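Local coordinates for protein TRAP dicarboxylate transporter, DctP subunit (Anaerococcus prevoti, PDB 4N91) that binds D-glucuronate in both its alpha and beta forms, probably as the solute-binding component of a TRAP-type transporter, at residues Pro112-Ser117 and Asp326-Tyr331; Glu119-Val124 and His237-Asp242; Val124-Glu129 and Val146-Ala151. One frame throughout, in Å; residues are numbered along the deposited sequence.

Interaction 1: residues Pro112-Ser117 and Asp326-Tyr331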
loop_
_atom_site.group_PDB
_atom_site.type_symbol
_atom_site.label_atom_id
_atom_site.label_comp_id
_atom_site.label_asym_id
_atom_site.label_seq_id
_atom_site.Cartn_x
_atom_site.Cartn_y
_atom_site.Cartn_z
ATOM N N PRO A 112 1.367 6.561 -11.382
ATOM C CA PRO A 112 2.750 6.953 -11.119
ATOM C C PRO A 112 2.939 8.465 -11.131
ATOM O O PRO A 112 2.271 9.182 -11.903
ATOM C CB PRO A 112 3.526 6.336 -12.288
ATOM C CG PRO A 112 2.590 5.380 -12.934
ATOM C CD PRO A 112 1.222 5.871 -12.671
ATOM N N TYR A 113 3.828 8.929 -10.257
ATOM C CA TYR A 113 4.205 10.330 -10.183
ATOM C C TYR A 113 2.982 11.218 -10.080
ATOM O O TYR A 113 2.872 12.246 -10.750
ATOM C CB TYR A 113 5.081 10.688 -11.376
ATOM C CG TYR A 113 6.354 9.895 -11.359
ATOM C CD1 TYR A 113 7.313 10.124 -10.385
ATOM C CD2 TYR A 113 6.589 8.884 -12.275
ATOM C CE1 TYR A 113 8.478 9.389 -10.345
ATOM C CE2 TYR A 113 7.744 8.148 -12.247
ATOM C CZ TYR A 113 8.685 8.395 -11.272
ATOM O OH TYR A 113 9.845 7.640 -11.223
ATOM N N LEU A 114 2.081 10.810 -9.201
ATOM C CA LEU A 114 0.824 11.501 -9.011
ATOM C C LEU A 114 0.991 12.611 -7.999
ATOM O O LEU A 114 0.504 13.726 -8.209
ATOM C CB LEU A 114 -0.249 10.514 -8.545
ATOM C CG LEU A 114 -1.575 11.130 -8.138
ATOM C CD1 LEU A 114 -2.219 11.793 -9.351
ATOM C CD2 LEU A 114 -2.467 10.053 -7.541
ATOM N N PHE A 115 1.693 12.332 -6.904
ATOM C CA PHE A 115 1.815 13.329 -5.840
ATOM C C PHE A 115 3.131 14.092 -5.874
ATOM O O PHE A 115 4.205 13.512 -6.079
ATOM C CB PHE A 115 1.668 12.652 -4.485
ATOM C CG PHE A 115 0.375 11.908 -4.325
ATOM C CD1 PHE A 115 -0.821 12.608 -4.224
ATOM C CD2 PHE A 115 0.360 10.538 -4.259
ATOM C CE1 PHE A 115 -2.017 11.927 -4.074
ATOM C CE2 PHE A 115 -0.826 9.849 -4.102
ATOM C CZ PHE A 115 -2.022 10.556 -4.013
ATOM N N ALA A 116 3.056 15.397 -5.661
ATOM C CA ALA A 116 4.256 16.223 -5.765
ATOM C C ALA A 116 5.174 16.017 -4.570
ATOM O O ALA A 116 6.389 16.210 -4.678
ATOM C CB ALA A 116 3.874 17.689 -5.889
ATOM N N SER A 117 4.597 15.644 -3.433
ATOM C CA SER A 117 5.340 15.593 -2.168
ATOM C C SER A 117 4.603 14.675 -1.223
ATOM O O SER A 117 3.416 14.400 -1.429
ATOM C CB SER A 117 5.430 16.986 -1.534
ATOM O OG SER A 117 4.164 17.433 -1.062
ATOM N N ASP A 326 -8.182 16.303 -10.439
ATOM C CA ASP A 326 -8.182 17.772 -10.303
ATOM C C ASP A 326 -7.937 18.199 -8.863
ATOM O O ASP A 326 -7.168 19.131 -8.602
ATOM C CB ASP A 326 -9.505 18.382 -10.758
ATOM C CG ASP A 326 -9.762 18.207 -12.237
ATOM O OD1 ASP A 326 -8.804 17.993 -13.009
ATOM O OD2 ASP A 326 -10.943 18.281 -12.620
ATOM N N ALA A 327 -8.607 17.528 -7.936
ATOM C CA ALA A 327 -8.512 17.879 -6.534
ATOM C C ALA A 327 -7.107 17.602 -6.026
ATOM O O ALA A 327 -6.554 18.371 -5.249
ATOM C CB ALA A 327 -9.549 17.107 -5.724
ATOM N N ILE A 328 -6.530 16.492 -6.473
ATOM C CA ILE A 328 -5.154 16.141 -6.105
ATOM C C ILE A 328 -4.182 17.208 -6.601
ATOM O O ILE A 328 -3.245 17.595 -5.891
ATOM C CB ILE A 328 -4.796 14.756 -6.648
ATOM C CG1 ILE A 328 -5.564 13.698 -5.860
ATOM C CG2 ILE A 328 -3.291 14.508 -6.581
ATOM C CD1 ILE A 328 -5.506 12.322 -6.463
ATOM N N GLN A 329 -4.415 17.712 -7.807
ATOM C CA GLN A 329 -3.554 18.765 -8.328
ATOM C C GLN A 329 -3.577 20.016 -7.462
ATOM O O GLN A 329 -2.557 20.697 -7.329
ATOM C CB GLN A 329 -3.891 19.127 -9.775
ATOM C CG GLN A 329 -3.674 17.974 -10.754
ATOM C CD GLN A 329 -2.324 17.275 -10.594
ATOM O OE1 GLN A 329 -1.306 17.903 -10.316
ATOM N NE2 GLN A 329 -2.318 15.972 -10.768
ATOM N N LYS A 330 -4.715 20.334 -6.863
ATOM C CA LYS A 330 -4.759 21.506 -6.008
ATOM C C LYS A 330 -3.851 21.287 -4.802
ATOM O O LYS A 330 -3.136 22.191 -4.370
ATOM C CB LYS A 330 -6.194 21.828 -5.578
ATOM C CG LYS A 330 -7.032 22.437 -6.695
ATOM C CD LYS A 330 -8.473 22.681 -6.268
ATOM C CE LYS A 330 -8.566 23.695 -5.136
ATOM N NZ LYS A 330 -9.982 24.084 -4.856
ATOM N N TYR A 331 -3.869 20.080 -4.259
ATOM C CA TYR A 331 -2.992 19.777 -3.146
ATOM C C TYR A 331 -1.535 19.782 -3.589
ATOM O O TYR A 331 -0.656 20.179 -2.824
ATOM C CB TYR A 331 -3.350 18.451 -2.500
ATOM C CG TYR A 331 -4.495 18.566 -1.536
ATOM C CD1 TYR A 331 -4.329 19.210 -0.315
ATOM C CD2 TYR A 331 -5.737 18.026 -1.836
ATOM C CE1 TYR A 331 -5.364 19.305 0.576
ATOM C CE2 TYR A 331 -6.773 18.117 -0.952
ATOM C CZ TYR A 331 -6.579 18.760 0.256
ATOM O OH TYR A 331 -7.623 18.858 1.140
HETATM O O HOH W 1 0.151 14.725 -10.794
#
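Helix 322-334, the last helix of this TRAP solute-binding protein, lies against the loop that leads into helix 118-125, and Ile328 meets Leu114 and Phe115 where the two come together. Ile328 presents two branches. Its CG2 approaches the Phe115 ring obliquely, 3.8 Å from CE1, while its CD1 meets Leu114 CD2 at 3.9 Å. The Leu114 and Ile328 side chains cross at about a right angle. In Leu114 the CG stands opposite the backbone N (chi1 173°), which puts CD2 near Ile328 CD1 and CD1 near Ile328 CG2. Leu114 CD2 also rests on one face of the neighbouring Phe115 ring, 3.6 Å above its plane and displaced toward the rim, so loop and helix share one apolar cluster. Val124 of helix 118-125 extends it, touching both Phe115 and Ile328.

The polar link runs through water. The ordered water 1 donates to Leu114 O at 2.8 Å and accepts from Gln329 NE2 at 2.8 Å, bridging a loop carbonyl to the amide at the end of a side chain that starts out pointing away from the loop. Asn332, one turn further on, fastens the same region: its ND2 bonds to Leu114 O and to Gln329 OE1, and its OD1 accepts from Ala116 N.

No direct hydrogen bond joins 112-117 to 326-331, so between them the hold is methyl against methyl and methyl against ring, supplemented by one bridging water. Such contacts set little direction by themselves; the position of the loop probably owes more to the amides of Gln329 and Asn332.

Interaction 2: residues Glu119-Val124 and His237-Asp242. With BDP (beta-D-glucopyranuronic acid), chain C.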
loop_
_atom_site.group_PDB
_atom_site.type_symbol
_atom_site.label_atom_id
_atom_site.label_comp_id
_atom_site.label_asym_id
_atom_site.label_seq_id
_atom_site.Cartn_x
_atom_site.Cartn_y
_atom_site.Cartn_z
ATOM N N GLU A 119 3.788 15.501 1.690
ATOM C CA GLU A 119 2.778 16.335 2.334
ATOM C C GLU A 119 1.514 16.414 1.473
ATOM O O GLU A 119 0.398 16.355 1.996
ATOM C CB GLU A 119 3.299 17.755 2.618
ATOM C CG GLU A 119 4.664 17.799 3.265
ATOM C CD GLU A 119 5.783 17.798 2.225
ATOM O OE1 GLU A 119 5.885 18.794 1.463
ATOM O OE2 GLU A 119 6.540 16.813 2.153
ATOM N N ALA A 120 1.672 16.586 0.159
ATOM C CA ALA A 120 0.504 16.595 -0.728
ATOM C C ALA A 120 -0.277 15.287 -0.585
ATOM O O ALA A 120 -1.494 15.285 -0.412
ATOM C CB ALA A 120 0.929 16.802 -2.186
ATOM N N TYR A 121 0.453 14.184 -0.629
ATOM C CA TYR A 121 -0.102 12.855 -0.479
ATOM C C TYR A 121 -0.908 12.693 0.819
ATOM O O TYR A 121 -2.055 12.262 0.803
ATOM C CB TYR A 121 1.079 11.873 -0.541
ATOM C CG TYR A 121 0.782 10.435 -0.199
ATOM C CD1 TYR A 121 -0.349 9.796 -0.682
ATOM C CD2 TYR A 121 1.674 9.704 0.566
ATOM C CE1 TYR A 121 -0.603 8.456 -0.382
ATOM C CE2 TYR A 121 1.445 8.360 0.875
ATOM C CZ TYR A 121 0.304 7.749 0.401
ATOM O OH TYR A 121 0.069 6.439 0.697
ATOM N N HIS A 122 -0.312 13.044 1.952
ATOM C CA HIS A 122 -0.983 12.861 3.230
ATOM C C HIS A 122 -2.241 13.709 3.314
ATOM O O HIS A 122 -3.263 13.270 3.854
ATOM C CB HIS A 122 -0.049 13.227 4.371
ATOM C CG HIS A 122 1.141 12.335 4.465
ATOM N ND1 HIS A 122 2.209 12.603 5.293
ATOM C CD2 HIS A 122 1.433 11.173 3.831
ATOM C CE1 HIS A 122 3.115 11.651 5.156
ATOM N NE2 HIS A 122 2.672 10.775 4.274
ATOM N N HIS A 123 -2.181 14.919 2.777
ATOM C CA HIS A 123 -3.340 15.793 2.833
ATOM C C HIS A 123 -4.462 15.270 1.954
ATOM O O HIS A 123 -5.626 15.380 2.318
ATOM C CB HIS A 123 -2.970 17.219 2.445
ATOM C CG HIS A 123 -2.359 17.991 3.571
ATOM N ND1 HIS A 123 -1.000 18.028 3.802
ATOM C CD2 HIS A 123 -2.931 18.719 4.559
ATOM C CE1 HIS A 123 -0.759 18.771 4.869
ATOM N NE2 HIS A 123 -1.915 19.199 5.348
ATOM N N VAL A 124 -4.103 14.711 0.801
ATOM C CA VAL A 124 -5.079 14.063 -0.059
ATOM C C VAL A 124 -5.793 12.916 0.652
ATOM O O VAL A 124 -7.021 12.859 0.642
ATOM C CB VAL A 124 -4.448 13.587 -1.395
ATOM C CG1 VAL A 124 -5.362 12.604 -2.129
ATOM C CG2 VAL A 124 -4.152 14.796 -2.281
ATOM N N HIS A 237 8.432 6.018 -7.948
ATOM C CA HIS A 237 7.418 6.067 -8.993
ATOM C C HIS A 237 6.001 6.145 -8.475
ATOM O O HIS A 237 5.124 6.659 -9.172
ATOM C CB HIS A 237 7.541 4.904 -9.976
ATOM C CG HIS A 237 7.755 3.571 -9.336
ATOM N ND1 HIS A 237 8.997 2.984 -9.277
ATOM C CD2 HIS A 237 6.898 2.686 -8.773
ATOM C CE1 HIS A 237 8.908 1.813 -8.682
ATOM N NE2 HIS A 237 7.646 1.604 -8.370
ATOM N N GLN A 238 5.760 5.650 -7.269
ATOM C CA GLN A 238 4.415 5.694 -6.694
ATOM C C GLN A 238 4.454 5.922 -5.200
ATOM O O GLN A 238 5.450 5.581 -4.516
ATOM C CB GLN A 238 3.640 4.408 -6.927
ATOM C CG GLN A 238 3.311 4.083 -8.357
ATOM C CD GLN A 238 2.894 2.637 -8.480
ATOM O OE1 GLN A 238 3.646 1.694 -8.112
ATOM N NE2 GLN A 238 1.692 2.434 -8.955
HETATM N N MSE A 239 3.359 6.506 -4.702
HETATM C CA MSE A 239 3.067 6.559 -3.278
HETATM C C MSE A 239 1.722 5.879 -3.123
HETATM O O MSE A 239 0.678 6.477 -3.391
HETATM C CB MSE A 239 3.036 7.980 -2.732
HETATM C CG MSE A 239 4.298 8.700 -3.003
HETATM SE SE MSE A 239 4.278 10.462 -2.185
HETATM C CE MSE A 239 5.113 9.952 -0.462
ATOM N N VAL A 240 1.759 4.616 -2.717
ATOM C CA VAL A 240 0.562 3.772 -2.785
ATOM C C VAL A 240 0.047 3.535 -1.379
ATOM O O VAL A 240 0.712 2.891 -0.560
ATOM C CB VAL A 240 0.839 2.407 -3.463
ATOM C CG1 VAL A 240 -0.453 1.604 -3.574
ATOM C CG2 VAL A 240 1.469 2.604 -4.854
ATOM N N PRO A 241 -1.132 4.075 -1.068
ATOM C CA PRO A 241 -1.587 3.867 0.308
ATOM C C PRO A 241 -1.974 2.432 0.573
ATOM O O PRO A 241 -2.486 1.752 -0.319
ATOM C CB PRO A 241 -2.818 4.782 0.417
ATOM C CG PRO A 241 -3.339 4.893 -1.009
ATOM C CD PRO A 241 -2.088 4.854 -1.877
ATOM N N ASP A 242 -1.747 1.976 1.794
ATOM C CA ASP A 242 -2.403 0.781 2.294
ATOM C C ASP A 242 -3.788 1.196 2.790
ATOM O O ASP A 242 -3.967 2.280 3.383
ATOM C CB ASP A 242 -1.582 0.138 3.418
ATOM C CG ASP A 242 -0.358 -0.601 2.923
ATOM O OD1 ASP A 242 -0.355 -1.096 1.762
ATOM O OD2 ASP A 242 0.598 -0.727 3.723
HETATM C C1 BDP C . 4.073 -2.853 1.096
HETATM C C2 BDP C . 2.673 -2.605 1.425
HETATM C C3 BDP C . 1.915 -3.900 1.487
HETATM C C4 BDP C . 1.985 -4.602 0.243
HETATM C C5 BDP C . 3.403 -4.801 -0.127
HETATM C C6 BDP C . 3.552 -5.418 -1.542
HETATM O O2 BDP C . 2.766 -2.176 2.841
HETATM O O3 BDP C . 0.520 -3.644 1.855
HETATM O O4 BDP C . 1.323 -5.761 0.226
HETATM O O5 BDP C . 4.118 -3.517 -0.168
HETATM O O6A BDP C . 2.951 -6.500 -1.717
HETATM O O1 BDP C . 4.660 -1.565 0.781
HETATM O O6B BDP C . 4.413 -4.948 -2.319
HETATM O O HOH W 2 2.270 4.877 0.814
#
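Tyr121 reaches from helix 118-125 to Met239 and Pro241, in the crossing segment that carries the chain from the four-stranded to the five-stranded sheet of this periplasmic-binding-protein fold. Its CG lies anti to the backbone N (chi1 171°), which sets the ring against Met239. At the root, Tyr121 CB is 3.9 Å from SE of Met239, a selenomethionine in this crystal. Further along, Tyr121 CD2 meets Met239 CE at 3.6 Å, the chain of Met239 being bent at chi3. SE itself lies oblique to the ring in a Met-aromatic contact. Over the ring centre sits Met239 CB, 3.9 Å from the centroid and 10° off the normal, a CH-pi contact on the face. Tyr121 CE1, across the ring from CD2, comes to 4.2 Å from Pro241 CD, which approaches obliquely.

At the tip, Tyr121 OH sits 3.1 Å from Pro241 CA. Pro241 N is close as well but has no hydrogen to share; the hydroxyl is hydrogen-bonded instead to water 2, which also donates weakly to Val240 O. A leucine here would probably leave this water without its hydroxyl partner and take away the flat face on which Met239 CB rests. Phe115 packs against the same ring, with the planes about 40° apart.

Just past Pro241 the segment enters the sugar site: Asp242 lines the glucuronate pocket, where Arg154, Arg175, Gln77, Asn38 and Asn215 hydrogen-bond the beta anomer. Asp242 OD1 is 2.7 Å from O3 of that sugar.

Interaction 3: residues Val124-Glu129 and Val146-Ala151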
loop_
_atom_site.group_PDB
_atom_site.type_symbol
_atom_site.label_atom_id
_atom_site.label_comp_id
_atom_site.label_asym_id
_atom_site.label_seq_id
_atom_site.Cartn_x
_atom_site.Cartn_y
_atom_site.Cartn_z
ATOM N N VAL A 124 -4.103 14.711 0.801
ATOM C CA VAL A 124 -5.079 14.063 -0.059
ATOM C C VAL A 124 -5.793 12.916 0.652
ATOM O O VAL A 124 -7.021 12.859 0.642
ATOM C CB VAL A 124 -4.448 13.587 -1.395
ATOM C CG1 VAL A 124 -5.362 12.604 -2.129
ATOM C CG2 VAL A 124 -4.152 14.796 -2.281
HETATM N N MSE A 125 -5.037 12.025 1.297
HETATM C CA MSE A 125 -5.599 10.832 1.916
HETATM C C MSE A 125 -6.434 11.200 3.142
HETATM O O MSE A 125 -7.296 10.420 3.556
HETATM C CB MSE A 125 -4.477 9.853 2.304
HETATM C CG MSE A 125 -3.659 9.344 1.137
HETATM SE SE MSE A 125 -4.731 8.620 -0.340
HETATM C CE MSE A 125 -5.721 7.209 0.637
ATOM N N ASP A 126 -6.172 12.379 3.714
ATOM C CA ASP A 126 -6.898 12.850 4.887
ATOM C C ASP A 126 -8.114 13.715 4.494
ATOM O O ASP A 126 -8.822 14.198 5.357
ATOM C CB ASP A 126 -5.982 13.664 5.803
ATOM C CG ASP A 126 -5.054 12.800 6.628
ATOM O OD1 ASP A 126 -5.359 11.601 6.822
ATOM O OD2 ASP A 126 -4.033 13.330 7.097
ATOM N N ASP A 127 -8.323 13.920 3.201
ATOM C CA ASP A 127 -9.450 14.733 2.730
ATOM C C ASP A 127 -10.657 13.838 2.443
ATOM O O ASP A 127 -10.683 13.110 1.461
ATOM C CB ASP A 127 -9.053 15.509 1.478
ATOM C CG ASP A 127 -10.127 16.528 1.036
ATOM O OD1 ASP A 127 -11.312 16.372 1.387
ATOM O OD2 ASP A 127 -9.778 17.474 0.313
ATOM N N PRO A 128 -11.685 13.906 3.300
ATOM C CA PRO A 128 -12.828 13.009 3.146
ATOM C C PRO A 128 -13.559 13.214 1.821
ATOM O O PRO A 128 -14.185 12.291 1.331
ATOM C CB PRO A 128 -13.752 13.399 4.311
ATOM C CG PRO A 128 -12.949 14.272 5.192
ATOM C CD PRO A 128 -11.900 14.902 4.358
ATOM N N GLU A 129 -13.490 14.401 1.238
ATOM C CA GLU A 129 -14.192 14.609 -0.015
ATOM C C GLU A 129 -13.542 13.846 -1.143
ATOM O O GLU A 129 -14.187 13.481 -2.117
ATOM C CB GLU A 129 -14.268 16.084 -0.343
ATOM C CG GLU A 129 -15.161 16.819 0.623
ATOM C CD GLU A 129 -15.387 18.241 0.207
ATOM O OE1 GLU A 129 -14.524 18.790 -0.513
ATOM O OE2 GLU A 129 -16.430 18.803 0.600
ATOM N N VAL A 146 -12.072 2.149 5.455
ATOM C CA VAL A 146 -12.360 2.918 6.653
ATOM C C VAL A 146 -11.243 3.885 7.053
ATOM O O VAL A 146 -11.514 4.895 7.732
ATOM C CB VAL A 146 -12.723 2.015 7.853
ATOM C CG1 VAL A 146 -14.037 1.266 7.565
ATOM C CG2 VAL A 146 -11.566 1.086 8.228
ATOM N N THR A 147 -10.027 3.599 6.594
ATOM C CA THR A 147 -8.901 4.514 6.752
ATOM C C THR A 147 -7.762 4.046 5.857
ATOM O O THR A 147 -7.899 3.040 5.157
ATOM C CB THR A 147 -8.452 4.672 8.240
ATOM O OG1 THR A 147 -7.548 5.783 8.356
ATOM C CG2 THR A 147 -7.800 3.435 8.755
ATOM N N TRP A 148 -6.674 4.806 5.867
ATOM C CA TRP A 148 -5.473 4.470 5.119
ATOM C C TRP A 148 -4.281 4.377 6.076
ATOM O O TRP A 148 -4.326 4.830 7.226
ATOM C CB TRP A 148 -5.217 5.519 4.040
ATOM C CG TRP A 148 -4.817 6.878 4.604
ATOM C CD1 TRP A 148 -5.646 7.829 5.161
ATOM C CD2 TRP A 148 -3.499 7.433 4.646
ATOM N NE1 TRP A 148 -4.911 8.929 5.554
ATOM C CE2 TRP A 148 -3.595 8.715 5.236
ATOM C CE3 TRP A 148 -2.248 6.975 4.223
ATOM C CZ2 TRP A 148 -2.487 9.525 5.436
ATOM C CZ3 TRP A 148 -1.149 7.788 4.416
ATOM C CH2 TRP A 148 -1.278 9.053 5.021
ATOM N N LEU A 149 -3.215 3.765 5.583
ATOM C CA LEU A 149 -1.980 3.634 6.326
ATOM C C LEU A 149 -0.849 4.016 5.399
ATOM O O LEU A 149 -0.927 3.759 4.194
ATOM C CB LEU A 149 -1.782 2.195 6.824
ATOM C CG LEU A 149 -2.968 1.597 7.614
ATOM C CD1 LEU A 149 -2.760 0.134 7.796
ATOM C CD2 LEU A 149 -3.215 2.284 8.938
ATOM N N ASP A 150 0.209 4.592 5.956
ATOM C CA ASP A 150 1.343 5.070 5.179
ATOM C C ASP A 150 2.248 3.888 4.802
ATOM O O ASP A 150 2.599 3.060 5.648
ATOM C CB ASP A 150 2.143 6.048 6.039
ATOM C CG ASP A 150 3.032 6.982 5.238
ATOM O OD1 ASP A 150 3.301 6.747 4.042
ATOM O OD2 ASP A 150 3.475 7.999 5.842
ATOM N N ALA A 151 2.598 3.810 3.526
ATOM C CA ALA A 151 3.577 2.839 3.034
ATOM C C ALA A 151 4.679 3.556 2.246
ATOM O O ALA A 151 5.334 2.963 1.387
ATOM C CB ALA A 151 2.899 1.782 2.193
#
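Met125, the last residue of helix 118-125, and Asp126 just after it close over Trp148 on strand 143-149, an outermost strand of the five-stranded sheet.

The apolar part is a CH-pi contact of an aliphatic carbon with the indole face. CB of Met125, a selenomethionine here, stands over one face of Trp148, 3.3 Å from the centroid of the five-membered ring and 13° off its normal, a close approach. Beyond CB the Met125 chain folds back, bent at chi2 and chi3, and its methyl CE comes to 3.8 Å from Trp148 CB. SE stays above the face at a greater distance, 5.4 Å from the same centroid, a long Met-aromatic contact. Trp148 CG sits between its backbone N and carbonyl carbon, at chi1 69°, the crowded position, which stands the indole up from the strand beneath the helix end. Met125 also touches Pro241 and Phe109.

The polar part lies at the indole edge. Trp148 NE1 donates to Asp126 OD1 at 3.0 Å, and the oxygen lies in the ring plane. The bond is fairly straight, 160° at the hydrogen, yet NE1 meets the carboxylate from above its plane. The same OD1 forms a salt bridge with Arg274 of helix 256-290, whose side chain also touches Trp148.

Within 124-129, Asp127 is the N-cap of helix 128-135: its OD1 accepts from Glu129 N at 2.9 Å.

Face and edge of one indole are thus held by neighbouring residues: Met125 CB lies close over the face and the NE1 bond holds the edge, which together probably restrict rotation about the CB-CG bond of Trp148. With Arg274 beside it, the Asp126 carboxylate is probably kept ionised, which would strengthen its hold on the indole N-H.

Helix 118-125 carries interactions 2 and 3, and the loop leading into it carries interaction 1. Interaction 1 holds that loop against helix 322-334, interaction 2 joins the middle of helix 118-125 to the segment between strands 231-238 and 242-247, and interaction 3 sets its end on strand 143-149. Centres of interactions 2 and 3 lie about 8 Å apart, those of 1 and 2 about 9 Å, those of 1 and 3 about 14 Å. Along the chain, 146-151 comes first among the partners, then 237-242, then 326-331, so each contact spans the one before. Strands 143-149 and 242-247 are sheet neighbours, joined by Leu149 N and Asp242 O, which connects this packing to the glucuronate pocket.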